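Kinesin-like protein (Caenorhabditis elegans, PDB 5X3E) is a kinesin-6 family motor protein, crystallised without nucleotide, that probably turns ATP hydrolysis into movement along microtubules. Local coordinates at residues Ile36-Arg41 against Met407-Asn412; Gly47-Leu52 against Pro413-Tyr418; Val80-Arg85 against Ala428-Thr433; Thr362-Ile367 against Ala424-Glu429. All coordinates share one frame; numbering follows the deposited sequence.

How the contacts relate
Three of the four contacts cluster: the centres of contacts 1, 3 and 4 lie about 10 to 11 Å apart, while contact 2 sits about 17 Å from contact 1. Their first segments come in the order 36-41, 47-52, 80-85, 362-367; their partners follow near the C-terminus, from 407 to 433. Contact 1 joins two parallel strands of the central sheet, and contact 2 continues from the ends of these strands into loops. Contact 4 sets the turn after helix 418-424 against helix 350-375, and contact 3 shares Ala428 and Glu429 with it before adding strand 430-433 to a small antiparallel sheet. The C-terminal segments thus lie against N-terminal strands and loops and against helix 350-375.

Contact 1. Residues Ile36-Arg41 against Met407-Asn412; sequences IEVVCR and MVICVN
Strands 37-41 and 407-411 run parallel in the central sheet, 25° between their directions, with Val38 beside Met407 and Cys40 beside Ile409. Five backbone hydrogen bonds join them in the alternating parallel pattern, among them Val39 N to Met407 O (2.8 Å) and Arg41 N to Ile409 O (2.8 Å). Val38, Cys40, Met407 and Ile409 share one face. There Val38 CG1, anti to its own N (chi1 -180°), meets Ile409 CG1 at 3.6 Å, while its other branch, CG2, lies alongside Met407 CB at 4.1 Å. Cys40 SG reaches further along the strands to Val411 CG2 at 3.5 Å. Helices 350-375 and 418-424 cover this face, touching Val38 and Met407, and Ile409 and Val411, respectively. On the reverse face Val39 CG2 packs obliquely on Val408 CG2 at 3.7 Å. Beyond them Arg41 stretches away from the neighbouring strand to hydrogen-bond Thr129 and Gln93, and Cys410 packs against Ser124 and Thr129, next to the probable P-loop. The pairing is therefore held by backbone hydrogen bonds and sealed by aliphatic and sulfur groups, with Glu37 salt-bridged to Arg99 and to Arg406 of the second strand, and Arg41 bonded to residues outside both strands.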
loop_
_atom_site.group_PDB
_atom_site.type_symbol
_atom_site.label_atom_id
_atom_site.label_comp_id
_atom_site.label_asym_id
_atom_site.label_seq_id
_atom_site.Cartn_x
_atom_site.Cartn_y
_atom_site.Cartn_z
ATOM N N ILE A 36 9.322 -7.652 -9.640
ATOM C CA ILE A 36 8.312 -6.608 -9.709
ATOM C C ILE A 36 7.433 -6.853 -10.930
ATOM O O ILE A 36 7.917 -7.225 -12.008
ATOM C CB ILE A 36 8.954 -5.210 -9.752
ATOM C CG1 ILE A 36 7.866 -4.141 -9.907
ATOM C CG2 ILE A 36 9.974 -5.109 -10.874
ATOM C CD1 ILE A 36 8.386 -2.728 -9.911
ATOM N N GLU A 37 6.127 -6.680 -10.755
ATOM C CA GLU A 37 5.182 -6.752 -11.856
ATOM C C GLU A 37 4.480 -5.410 -11.993
ATOM O O GLU A 37 4.158 -4.762 -10.993
ATOM C CB GLU A 37 4.149 -7.865 -11.646
ATOM C CG GLU A 37 3.298 -8.140 -12.876
ATOM C CD GLU A 37 2.118 -9.058 -12.603
ATOM O OE1 GLU A 37 1.712 -9.780 -13.537
ATOM O OE2 GLU A 37 1.611 -9.077 -11.461
ATOM N N VAL A 38 4.261 -4.993 -13.234
ATOM C CA VAL A 38 3.522 -3.776 -13.537
ATOM C C VAL A 38 2.302 -4.166 -14.356
ATOM O O VAL A 38 2.432 -4.819 -15.400
ATOM C CB VAL A 38 4.381 -2.751 -14.293
ATOM C CG1 VAL A 38 3.575 -1.501 -14.576
ATOM C CG2 VAL A 38 5.618 -2.412 -13.487
ATOM N N VAL A 39 1.121 -3.772 -13.882
ATOM C CA VAL A 39 -0.121 -4.022 -14.597
ATOM C C VAL A 39 -0.782 -2.678 -14.866
ATOM O O VAL A 39 -0.466 -1.660 -14.241
ATOM C CB VAL A 39 -1.082 -4.958 -13.835
ATOM C CG1 VAL A 39 -0.368 -6.236 -13.417
ATOM C CG2 VAL A 39 -1.695 -4.244 -12.637
ATOM N N CYS A 40 -1.696 -2.679 -15.826
ATOM C CA CYS A 40 -2.332 -1.460 -16.295
ATOM C C CYS A 40 -3.841 -1.661 -16.324
ATOM O O CYS A 40 -4.323 -2.742 -16.676
ATOM C CB CYS A 40 -1.794 -1.073 -17.680
ATOM S SG CYS A 40 -2.482 0.439 -18.366
ATOM N N ARG A 41 -4.585 -0.621 -15.944
ATOM C CA ARG A 41 -6.041 -0.692 -15.870
ATOM C C ARG A 41 -6.649 0.511 -16.575
ATOM O O ARG A 41 -6.407 1.655 -16.175
ATOM C CB ARG A 41 -6.539 -0.754 -14.426
ATOM C CG ARG A 41 -8.051 -0.829 -14.352
ATOM C CD ARG A 41 -8.576 -0.707 -12.940
ATOM N NE ARG A 41 -9.930 -1.241 -12.847
ATOM C CZ ARG A 41 -10.679 -1.194 -11.752
ATOM N NH1 ARG A 41 -10.207 -0.627 -10.651
ATOM N NH2 ARG A 41 -11.900 -1.711 -11.761
ATOM N N MET A 407 2.959 -2.799 -9.303
ATOM C CA MET A 407 2.513 -1.460 -9.652
ATOM C C MET A 407 1.311 -1.550 -10.583
ATOM O O MET A 407 1.324 -2.306 -11.563
ATOM C CB MET A 407 3.639 -0.657 -10.309
ATOM C CG MET A 407 3.217 0.744 -10.726
ATOM S SD MET A 407 4.541 1.955 -10.543
ATOM C CE MET A 407 5.962 0.930 -10.899
ATOM N N VAL A 408 0.273 -0.791 -10.258
ATOM C CA VAL A 408 -0.950 -0.727 -11.046
ATOM C C VAL A 408 -0.984 0.636 -11.724
ATOM O O VAL A 408 -1.223 1.659 -11.068
ATOM C CB VAL A 408 -2.196 -0.949 -10.182
ATOM C CG1 VAL A 408 -3.446 -0.851 -11.033
ATOM C CG2 VAL A 408 -2.116 -2.293 -9.479
ATOM N N ILE A 409 -0.723 0.659 -13.027
ATOM C CA ILE A 409 -0.772 1.886 -13.814
ATOM C C ILE A 409 -2.211 2.103 -14.263
ATOM O O ILE A 409 -2.730 1.358 -15.096
ATOM C CB ILE A 409 0.175 1.825 -15.017
ATOM C CG1 ILE A 409 1.597 1.512 -14.563
ATOM C CG2 ILE A 409 0.145 3.138 -15.784
ATOM C CD1 ILE A 409 2.183 2.566 -13.675
ATOM N N CYS A 410 -2.858 3.122 -13.710
ATOM C CA CYS A 410 -4.193 3.514 -14.140
ATOM C C CYS A 410 -4.067 4.573 -15.229
ATOM O O CYS A 410 -3.366 5.575 -15.045
ATOM C CB CYS A 410 -4.995 4.055 -12.955
ATOM S SG CYS A 410 -5.280 2.833 -11.640
ATOM N N VAL A 411 -4.752 4.369 -16.352
ATOM C CA VAL A 411 -4.673 5.299 -17.475
ATOM C C VAL A 411 -6.072 5.562 -18.016
ATOM O O VAL A 411 -6.924 4.668 -18.032
ATOM C CB VAL A 411 -3.749 4.789 -18.600
ATOM C CG1 VAL A 411 -2.290 4.803 -18.161
ATOM C CG2 VAL A 411 -4.158 3.410 -19.027
ATOM N N ASN A 412 -6.308 6.800 -18.455
ATOM C CA ASN A 412 -7.574 7.168 -19.063
ATOM C C ASN A 412 -7.443 7.144 -20.576
ATOM O O ASN A 412 -6.563 7.826 -21.122
ATOM C CB ASN A 412 -8.018 8.548 -18.591
ATOM C CG ASN A 412 -9.485 8.827 -18.891
ATOM O OD1 ASN A 412 -9.982 8.517 -19.973
ATOM N ND2 ASN A 412 -10.187 9.395 -17.918
#

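Contact 2. Residues Gly47-Leu52 against Pro413-Tyr418; sequences GSTPSL and PKPDDY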
loop_
_atom_site.group_PDB
_atom_site.type_symbol
_atom_site.label_atom_id
_atom_site.label_comp_id
_atom_site.label_asym_id
_atom_site.label_seq_id
_atom_site.Cartn_x
_atom_site.Cartn_y
_atom_site.Cartn_z
ATOM N N GLY A 47 -16.113 7.233 -25.674
ATOM C CA GLY A 47 -15.757 8.063 -26.803
ATOM C C GLY A 47 -15.390 7.226 -28.017
ATOM O O GLY A 47 -15.245 6.005 -27.937
ATOM N N SER A 48 -15.257 7.910 -29.157
ATOM C CA SER A 48 -14.836 7.260 -30.393
ATOM C C SER A 48 -13.352 7.418 -30.691
ATOM O O SER A 48 -12.809 6.625 -31.468
ATOM C CB SER A 48 -15.630 7.804 -31.583
ATOM O OG SER A 48 -15.476 9.208 -31.691
ATOM N N THR A 49 -12.690 8.422 -30.112
ATOM C CA THR A 49 -11.274 8.682 -30.358
ATOM C C THR A 49 -10.479 8.411 -29.086
ATOM O O THR A 49 -10.340 9.297 -28.234
ATOM C CB THR A 49 -11.053 10.120 -30.838
ATOM O OG1 THR A 49 -11.394 11.034 -29.787
ATOM C CG2 THR A 49 -11.894 10.419 -32.073
ATOM N N PRO A 50 -9.943 7.206 -28.913
ATOM C CA PRO A 50 -9.117 6.890 -27.744
ATOM C C PRO A 50 -7.641 7.166 -27.982
ATOM O O PRO A 50 -7.131 7.061 -29.099
ATOM C CB PRO A 50 -9.371 5.390 -27.555
ATOM C CG PRO A 50 -9.563 4.899 -28.958
ATOM C CD PRO A 50 -10.208 6.015 -29.738
ATOM N N SER A 51 -6.944 7.539 -26.907
ATOM C CA SER A 51 -5.506 7.754 -27.016
ATOM C C SER A 51 -4.715 6.458 -26.889
ATOM O O SER A 51 -3.524 6.443 -27.220
ATOM C CB SER A 51 -5.029 8.758 -25.962
ATOM O OG SER A 51 -5.273 8.285 -24.651
ATOM N N LEU A 52 -5.344 5.381 -26.421
ATOM C CA LEU A 52 -4.705 4.072 -26.388
ATOM C C LEU A 52 -5.774 2.987 -26.331
ATOM O O LEU A 52 -6.904 3.218 -25.893
ATOM C CB LEU A 52 -3.714 3.945 -25.217
ATOM C CG LEU A 52 -4.045 4.024 -23.717
ATOM C CD1 LEU A 52 -4.761 5.314 -23.336
ATOM C CD2 LEU A 52 -4.819 2.806 -23.224
ATOM N N PRO A 413 -8.276 6.373 -21.285
ATOM C CA PRO A 413 -8.179 6.325 -22.754
ATOM C C PRO A 413 -8.620 7.603 -23.446
ATOM O O PRO A 413 -8.495 7.687 -24.675
ATOM C CB PRO A 413 -9.106 5.157 -23.133
ATOM C CG PRO A 413 -9.351 4.407 -21.852
ATOM C CD PRO A 413 -9.284 5.433 -20.769
ATOM N N LYS A 414 -9.143 8.583 -22.714
ATOM C CA LYS A 414 -9.585 9.822 -23.337
ATOM C C LYS A 414 -8.413 10.488 -24.058
ATOM O O LYS A 414 -7.291 10.495 -23.538
ATOM C CB LYS A 414 -10.184 10.761 -22.286
ATOM C CG LYS A 414 -11.441 11.482 -22.762
ATOM C CD LYS A 414 -12.182 12.189 -21.637
ATOM C CE LYS A 414 -13.462 12.837 -22.161
ATOM N NZ LYS A 414 -14.251 13.497 -21.084
ATOM N N PRO A 415 -8.631 11.051 -25.251
ATOM C CA PRO A 415 -7.511 11.664 -25.987
ATOM C C PRO A 415 -6.906 12.858 -25.279
ATOM O O PRO A 415 -5.793 13.268 -25.629
ATOM C CB PRO A 415 -8.154 12.072 -27.319
ATOM C CG PRO A 415 -9.568 12.345 -26.956
ATOM C CD PRO A 415 -9.920 11.308 -25.917
ATOM N N ASP A 416 -7.612 13.436 -24.307
ATOM C CA ASP A 416 -7.061 14.549 -23.545
ATOM C C ASP A 416 -5.840 14.118 -22.740
ATOM O O ASP A 416 -4.873 14.879 -22.610
ATOM C CB ASP A 416 -8.135 15.118 -22.623
ATOM C CG ASP A 416 -9.229 15.821 -23.384
ATOM O OD1 ASP A 416 -9.011 16.135 -24.573
ATOM O OD2 ASP A 416 -10.312 16.030 -22.802
ATOM N N ASP A 417 -5.865 12.903 -22.190
ATOM C CA ASP A 417 -4.784 12.389 -21.360
ATOM C C ASP A 417 -3.701 11.676 -22.163
ATOM O O ASP A 417 -2.988 10.838 -21.602
ATOM C CB ASP A 417 -5.334 11.436 -20.294
ATOM C CG ASP A 417 -6.065 12.156 -19.178
ATOM O OD1 ASP A 417 -6.263 13.386 -19.284
ATOM O OD2 ASP A 417 -6.445 11.482 -18.194
ATOM N N TYR A 418 -3.551 11.998 -23.448
ATOM C CA TYR A 418 -2.618 11.262 -24.299
ATOM C C TYR A 418 -1.182 11.394 -23.800
ATOM O O TYR A 418 -0.521 10.393 -23.504
ATOM C CB TYR A 418 -2.722 11.758 -25.743
ATOM C CG TYR A 418 -1.698 11.131 -26.663
ATOM C CD1 TYR A 418 -1.968 9.943 -27.325
ATOM C CD2 TYR A 418 -0.450 11.718 -26.854
ATOM C CE1 TYR A 418 -1.037 9.366 -28.161
ATOM C CE2 TYR A 418 0.493 11.143 -27.683
ATOM C CZ TYR A 418 0.196 9.967 -28.334
ATOM O OH TYR A 418 1.134 9.396 -29.162
#
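Ser51 turns its OG between its own N and carbonyl carbon (chi1 61°), which brings the hydroxyl over the backbone of Pro413 and Lys414, while Tyr418, with CG anti to its N (chi1 175°), swings its ring alongside the same serine. Ser51 N hydrogen-bonds Pro413 O at 2.7 Å in a nearly straight bond (167°), although the donor is tilted from the carbonyl plane. Ser51 OG lies 3.2 Å from Lys414 O, but Pro413 O is also within its reach, and the choice of acceptor is not settled; Asn421 ND2 bonds Ser51 OG weakly. Lys414 O also accepts Asp417 N, at the turn that leads into helix 418-424. The contact thus joins the loop entering the small antiparallel sheet at strand 52-54 to the connection between the central-sheet strand 404-411 and helix 418-424 of the motor domain. Ser51 CB meets the edge of the Tyr418 ring, 3.6 Å from CD1, and Leu52 CD1 lies against Pro413 CA at 3.6 Å. Thr49 and Pro415 cross at about a right angle, Thr49 OG1 3.6 Å from Pro415 CG and Thr49 O 3.1 Å from Pro415 CD. Replacing Pro415 by an alanine removes CG and CD, and would probably open a gap beside Thr49 O and OG1 and let that threonine move. Tyr45 reaches the same place, touching Pro415 and weakly bonding Thr49 O.

Contact 3. Residues Val80-Arg85 against Ala428-Thr433; sequences VFRFGR and AEESQT
Ala428 is directed at two aromatic rings of segment 80-85. Its CB lies over one face of Phe83, 4.0 Å from the ring centroid and 29° off the normal, a CH-pi contact, and it meets Phe81 CD2 obliquely at 3.8 Å. Phe83 reaches it because CG is anti to the carbonyl carbon (chi1 -60°), which carries the ring back although its CB points away from the other segment. Ser431 CB adds a second oblique approach to Phe81, and Leu425 packs on both rings, so the buried side of the pairing is aromatic and aliphatic. Arg82 and Glu430 occupy the other face with Val80 and Gln432. They extend side by side in the same direction, guanidinium and carboxylate planes 69° apart; OE2 of Glu430 lies 3.4 Å from CD of Arg82 but 4.0 Å from its NE, beyond salt-bridge distance, so any attraction is probably weak. Between the faces, Gln432 N bonds Val80 O at 2.7 Å and Arg82 N bonds Glu430 O at 3.1 Å. Glu429 sends its carboxylate past Gly84, where OE1 accepts a hydrogen bond from Val38 N of the central sheet. Paired with 79-82, strand 430-433 forms the outer antiparallel strand of the small sheet; following helix 418-424, it probably belongs to the neck linker, consistent with a linker laid against this sheet in the apo state.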
loop_
_atom_site.group_PDB
_atom_site.type_symbol
_atom_site.label_atom_id
_atom_site.label_comp_id
_atom_site.label_asym_id
_atom_site.label_seq_id
_atom_site.Cartn_x
_atom_site.Cartn_y
_atom_site.Cartn_z
ATOM N N VAL A 80 3.955 0.690 -28.473
ATOM C CA VAL A 80 3.252 -0.461 -27.922
ATOM C C VAL A 80 3.930 -0.843 -26.615
ATOM O O VAL A 80 5.153 -1.017 -26.574
ATOM C CB VAL A 80 3.247 -1.647 -28.903
ATOM C CG1 VAL A 80 2.634 -2.867 -28.248
ATOM C CG2 VAL A 80 2.491 -1.282 -30.157
ATOM N N PHE A 81 3.144 -0.970 -25.553
ATOM C CA PHE A 81 3.677 -1.242 -24.228
ATOM C C PHE A 81 3.199 -2.601 -23.742
ATOM O O PHE A 81 2.031 -2.961 -23.922
ATOM C CB PHE A 81 3.263 -0.152 -23.245
ATOM C CG PHE A 81 3.839 1.190 -23.566
ATOM C CD1 PHE A 81 3.072 2.152 -24.200
ATOM C CD2 PHE A 81 5.153 1.485 -23.252
ATOM C CE1 PHE A 81 3.602 3.392 -24.498
ATOM C CE2 PHE A 81 5.689 2.721 -23.544
ATOM C CZ PHE A 81 4.913 3.676 -24.169
ATOM N N ARG A 82 4.100 -3.341 -23.105
ATOM C CA ARG A 82 3.807 -4.674 -22.602
ATOM C C ARG A 82 3.798 -4.655 -21.079
ATOM O O ARG A 82 4.761 -4.202 -20.451
ATOM C CB ARG A 82 4.829 -5.688 -23.121
ATOM C CG ARG A 82 4.513 -7.122 -22.751
ATOM C CD ARG A 82 5.421 -8.091 -23.494
ATOM N NE ARG A 82 5.146 -9.479 -23.132
ATOM C CZ ARG A 82 4.208 -10.223 -23.712
ATOM N NH1 ARG A 82 4.017 -11.479 -23.327
ATOM N NH2 ARG A 82 3.459 -9.710 -24.678
ATOM N N PHE A 83 2.714 -5.150 -20.495
ATOM C CA PHE A 83 2.568 -5.269 -19.054
ATOM C C PHE A 83 2.289 -6.722 -18.696
ATOM O O PHE A 83 1.954 -7.543 -19.554
ATOM C CB PHE A 83 1.432 -4.378 -18.536
ATOM C CG PHE A 83 1.630 -2.921 -18.814
ATOM C CD1 PHE A 83 2.367 -2.131 -17.950
ATOM C CD2 PHE A 83 1.077 -2.340 -19.943
ATOM C CE1 PHE A 83 2.547 -0.788 -18.202
ATOM C CE2 PHE A 83 1.254 -0.998 -20.202
ATOM C CZ PHE A 83 1.993 -0.222 -19.330
ATOM N N GLY A 84 2.422 -7.039 -17.409
ATOM C CA GLY A 84 2.090 -8.375 -16.953
ATOM C C GLY A 84 0.632 -8.730 -17.149
ATOM O O GLY A 84 0.298 -9.915 -17.251
ATOM N N ARG A 85 -0.240 -7.727 -17.217
ATOM C CA ARG A 85 -1.671 -7.908 -17.417
ATOM C C ARG A 85 -2.281 -6.542 -17.702
ATOM O O ARG A 85 -1.878 -5.546 -17.095
ATOM C CB ARG A 85 -2.330 -8.547 -16.184
ATOM C CG ARG A 85 -3.855 -8.512 -16.206
ATOM C CD ARG A 85 -4.432 -9.477 -17.240
ATOM N NE ARG A 85 -5.880 -9.333 -17.370
ATOM C CZ ARG A 85 -6.784 -9.958 -16.621
ATOM N NH1 ARG A 85 -6.407 -10.796 -15.660
ATOM N NH2 ARG A 85 -8.076 -9.739 -16.835
ATOM N N ALA A 428 6.288 0.507 -18.208
ATOM C CA ALA A 428 6.043 -0.815 -18.768
ATOM C C ALA A 428 7.293 -1.680 -18.685
ATOM O O ALA A 428 8.425 -1.191 -18.749
ATOM C CB ALA A 428 5.569 -0.707 -20.217
ATOM N N GLU A 429 7.062 -2.982 -18.500
ATOM C CA GLU A 429 8.160 -3.936 -18.401
ATOM C C GLU A 429 9.054 -3.875 -19.636
ATOM O O GLU A 429 10.281 -3.972 -19.530
ATOM C CB GLU A 429 7.593 -5.339 -18.170
ATOM C CG GLU A 429 6.429 -5.299 -17.170
ATOM C CD GLU A 429 6.146 -6.617 -16.461
ATOM O OE1 GLU A 429 5.263 -6.619 -15.584
ATOM O OE2 GLU A 429 6.755 -7.654 -16.800
ATOM N N GLU A 430 8.457 -3.696 -20.813
ATOM C CA GLU A 430 9.203 -3.477 -22.045
ATOM C C GLU A 430 8.329 -2.716 -23.036
ATOM O O GLU A 430 7.103 -2.679 -22.900
ATOM C CB GLU A 430 9.692 -4.803 -22.630
ATOM C CG GLU A 430 8.579 -5.758 -23.013
ATOM C CD GLU A 430 8.969 -6.683 -24.145
ATOM O OE1 GLU A 430 9.502 -6.190 -25.163
ATOM O OE2 GLU A 430 8.738 -7.904 -24.015
ATOM N N SER A 431 8.971 -2.105 -24.035
ATOM C CA SER A 431 8.269 -1.217 -24.954
ATOM C C SER A 431 8.680 -1.470 -26.400
ATOM O O SER A 431 9.831 -1.816 -26.683
ATOM C CB SER A 431 8.532 0.254 -24.602
ATOM O OG SER A 431 9.908 0.566 -24.750
ATOM N N GLN A 432 7.720 -1.280 -27.315
ATOM C CA GLN A 432 7.904 -1.501 -28.748
ATOM C C GLN A 432 7.311 -0.335 -29.538
ATOM O O GLN A 432 6.268 0.209 -29.162
ATOM C CB GLN A 432 7.247 -2.822 -29.185
ATOM C CG GLN A 432 7.765 -4.053 -28.442
ATOM C CD GLN A 432 6.830 -4.518 -27.335
ATOM O OE1 GLN A 432 5.947 -3.778 -26.900
ATOM N NE2 GLN A 432 7.028 -5.746 -26.871
ATOM N N THR A 433 7.972 0.046 -30.635
ATOM C CA THR A 433 7.659 1.276 -31.362
ATOM C C THR A 433 7.141 0.998 -32.771
ATOM O O THR A 433 7.666 0.131 -33.478
ATOM C CB THR A 433 8.882 2.190 -31.432
ATOM O OG1 THR A 433 9.948 1.524 -32.122
ATOM C CG2 THR A 433 9.326 2.556 -30.028
#

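Contact 4. Residues Thr362-Ile367 against Ala424-Glu429; sequences TLRQCI and ALAFAE
Helix 350-375, which, by its place in the motor-domain fold, probably corresponds to the relay helix of kinesins, receives Phe427 from the turn between helix 418-424 and strand 430-433. The side chains of Phe427 and Arg364 cross at about a right angle. Arg364 CG sits over one ring face, 3.9 Å from the centroid and 22° off its normal, making a CH-pi contact, and the helix backbone itself closes in, with Arg364 CA 3.6 Å from Phe427 CE1. A bend in the arginine chain (chi3 -39°) then brings the guanidinium back past the ring: NH1 comes to 4.0 Å from Phe427 CE2, at planes inclined by 33°, and to 4.2 Å from Ala426 CB. One turn on, Ile367 meets the ring from its edge, in plane, with its CD1 3.6 Å from CD1 of Phe427. Leu363 is a looser neighbour, its CG 4.4 Å from CE1 of the phenylalanine. From the central-sheet side Met407 and Ile409 also touch this ring, and Tyr119 packs on it edge-to-face. If Phe427 were replaced by an alanine, the loss of the ring would probably open a gap between helix and sheet and leave the Arg364 methylene chain without its aromatic support. No hydrogen bond crosses between the two segments; Phe427 O is hydrogen-bonded to Arg371 NH2, further along the same helix. The union of turn and helix thus rests mainly on dispersion and CH-pi contacts, with the arginine lending its aliphatic part to the core while NH1 passes by the ring and Ala426.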
loop_
_atom_site.group_PDB
_atom_site.type_symbol
_atom_site.label_atom_id
_atom_site.label_comp_id
_atom_site.label_asym_id
_atom_site.label_seq_id
_atom_site.Cartn_x
_atom_site.Cartn_y
_atom_site.Cartn_z
ATOM N N THR A 362 12.156 9.617 -9.578
ATOM C CA THR A 362 13.047 8.751 -8.809
ATOM C C THR A 362 12.493 7.336 -8.709
ATOM O O THR A 362 13.253 6.359 -8.745
ATOM C CB THR A 362 13.267 9.332 -7.411
ATOM O OG1 THR A 362 13.693 10.695 -7.516
ATOM C CG2 THR A 362 14.310 8.528 -6.662
ATOM N N LEU A 363 11.174 7.210 -8.555
ATOM C CA LEU A 363 10.547 5.894 -8.513
ATOM C C LEU A 363 10.773 5.135 -9.814
ATOM O O LEU A 363 11.121 3.948 -9.800
ATOM C CB LEU A 363 9.052 6.035 -8.233
ATOM C CG LEU A 363 8.257 4.733 -8.120
ATOM C CD1 LEU A 363 8.837 3.846 -7.034
ATOM C CD2 LEU A 363 6.790 5.032 -7.862
ATOM N N ARG A 364 10.579 5.811 -10.951
ATOM C CA ARG A 364 10.831 5.193 -12.249
ATOM C C ARG A 364 12.260 4.674 -12.337
ATOM O O ARG A 364 12.487 3.499 -12.653
ATOM C CB ARG A 364 10.550 6.196 -13.373
ATOM C CG ARG A 364 9.894 5.600 -14.622
ATOM C CD ARG A 364 10.085 6.494 -15.847
ATOM N NE ARG A 364 9.977 7.916 -15.520
ATOM C CZ ARG A 364 8.857 8.627 -15.592
ATOM N NH1 ARG A 364 7.725 8.055 -15.982
ATOM N NH2 ARG A 364 8.867 9.915 -15.267
ATOM N N GLN A 365 13.238 5.543 -12.058
ATOM C CA GLN A 365 14.639 5.141 -12.102
ATOM C C GLN A 365 14.905 3.957 -11.179
ATOM O O GLN A 365 15.676 3.053 -11.523
ATOM C CB GLN A 365 15.535 6.325 -11.727
ATOM C CG GLN A 365 15.342 7.554 -12.599
ATOM C CD GLN A 365 16.070 8.773 -12.060
ATOM O OE1 GLN A 365 16.907 8.664 -11.164
ATOM N NE2 GLN A 365 15.752 9.943 -12.605
ATOM N N CYS A 366 14.271 3.942 -10.006
ATOM C CA CYS A 366 14.563 2.899 -9.030
ATOM C C CYS A 366 14.031 1.537 -9.464
ATOM O O CYS A 366 14.728 0.527 -9.306
ATOM C CB CYS A 366 14.024 3.297 -7.659
ATOM S SG CYS A 366 15.065 4.538 -6.849
ATOM N N ILE A 367 12.814 1.471 -10.015
ATOM C CA ILE A 367 12.323 0.164 -10.460
ATOM C C ILE A 367 13.073 -0.307 -11.699
ATOM O O ILE A 367 13.145 -1.516 -11.951
ATOM C CB ILE A 367 10.801 0.136 -10.744
ATOM C CG1 ILE A 367 10.498 0.630 -12.154
ATOM C CG2 ILE A 367 10.015 0.936 -9.712
ATOM C CD1 ILE A 367 9.138 0.230 -12.649
ATOM N N ALA A 424 2.948 7.567 -18.073
ATOM C CA ALA A 424 2.445 6.512 -17.201
ATOM C C ALA A 424 2.759 5.134 -17.763
ATOM O O ALA A 424 3.030 4.194 -17.007
ATOM C CB ALA A 424 0.940 6.673 -16.990
ATOM N N LEU A 425 2.713 4.991 -19.087
ATOM C CA LEU A 425 3.026 3.719 -19.721
ATOM C C LEU A 425 4.524 3.482 -19.847
ATOM O O LEU A 425 4.928 2.380 -20.223
ATOM C CB LEU A 425 2.367 3.639 -21.103
ATOM C CG LEU A 425 0.836 3.692 -21.167
ATOM C CD1 LEU A 425 0.368 3.800 -22.603
ATOM C CD2 LEU A 425 0.205 2.490 -20.499
ATOM N N ALA A 426 5.352 4.490 -19.558
ATOM C CA ALA A 426 6.796 4.290 -19.538
ATOM C C ALA A 426 7.239 3.340 -18.431
ATOM O O ALA A 426 8.355 2.814 -18.493
ATOM C CB ALA A 426 7.512 5.632 -19.383
ATOM N N PHE A 427 6.392 3.110 -17.423
ATOM C CA PHE A 427 6.665 2.112 -16.396
ATOM C C PHE A 427 6.576 0.684 -16.918
ATOM O O PHE A 427 6.757 -0.253 -16.133
ATOM C CB PHE A 427 5.696 2.287 -15.225
ATOM C CG PHE A 427 6.089 3.375 -14.263
ATOM C CD1 PHE A 427 7.083 3.164 -13.322
ATOM C CD2 PHE A 427 5.455 4.607 -14.292
ATOM C CE1 PHE A 427 7.437 4.157 -12.429
ATOM C CE2 PHE A 427 5.809 5.606 -13.402
ATOM C CZ PHE A 427 6.800 5.380 -12.471
ATOM N N ALA A 428 6.288 0.507 -18.208
ATOM C CA ALA A 428 6.043 -0.815 -18.768
ATOM C C ALA A 428 7.293 -1.680 -18.685
ATOM O O ALA A 428 8.425 -1.191 -18.749
ATOM C CB ALA A 428 5.569 -0.707 -20.217
ATOM N N GLU A 429 7.062 -2.982 -18.500
ATOM C CA GLU A 429 8.160 -3.936 -18.401
ATOM C C GLU A 429 9.054 -3.875 -19.636
ATOM O O GLU A 429 10.281 -3.972 -19.530
ATOM C CB GLU A 429 7.593 -5.339 -18.170
ATOM C CG GLU A 429 6.429 -5.299 -17.170
ATOM C CD GLU A 429 6.146 -6.617 -16.461
ATOM O OE1 GLU A 429 5.263 -6.619 -15.584
ATOM O OE2 GLU A 429 6.755 -7.654 -16.800
#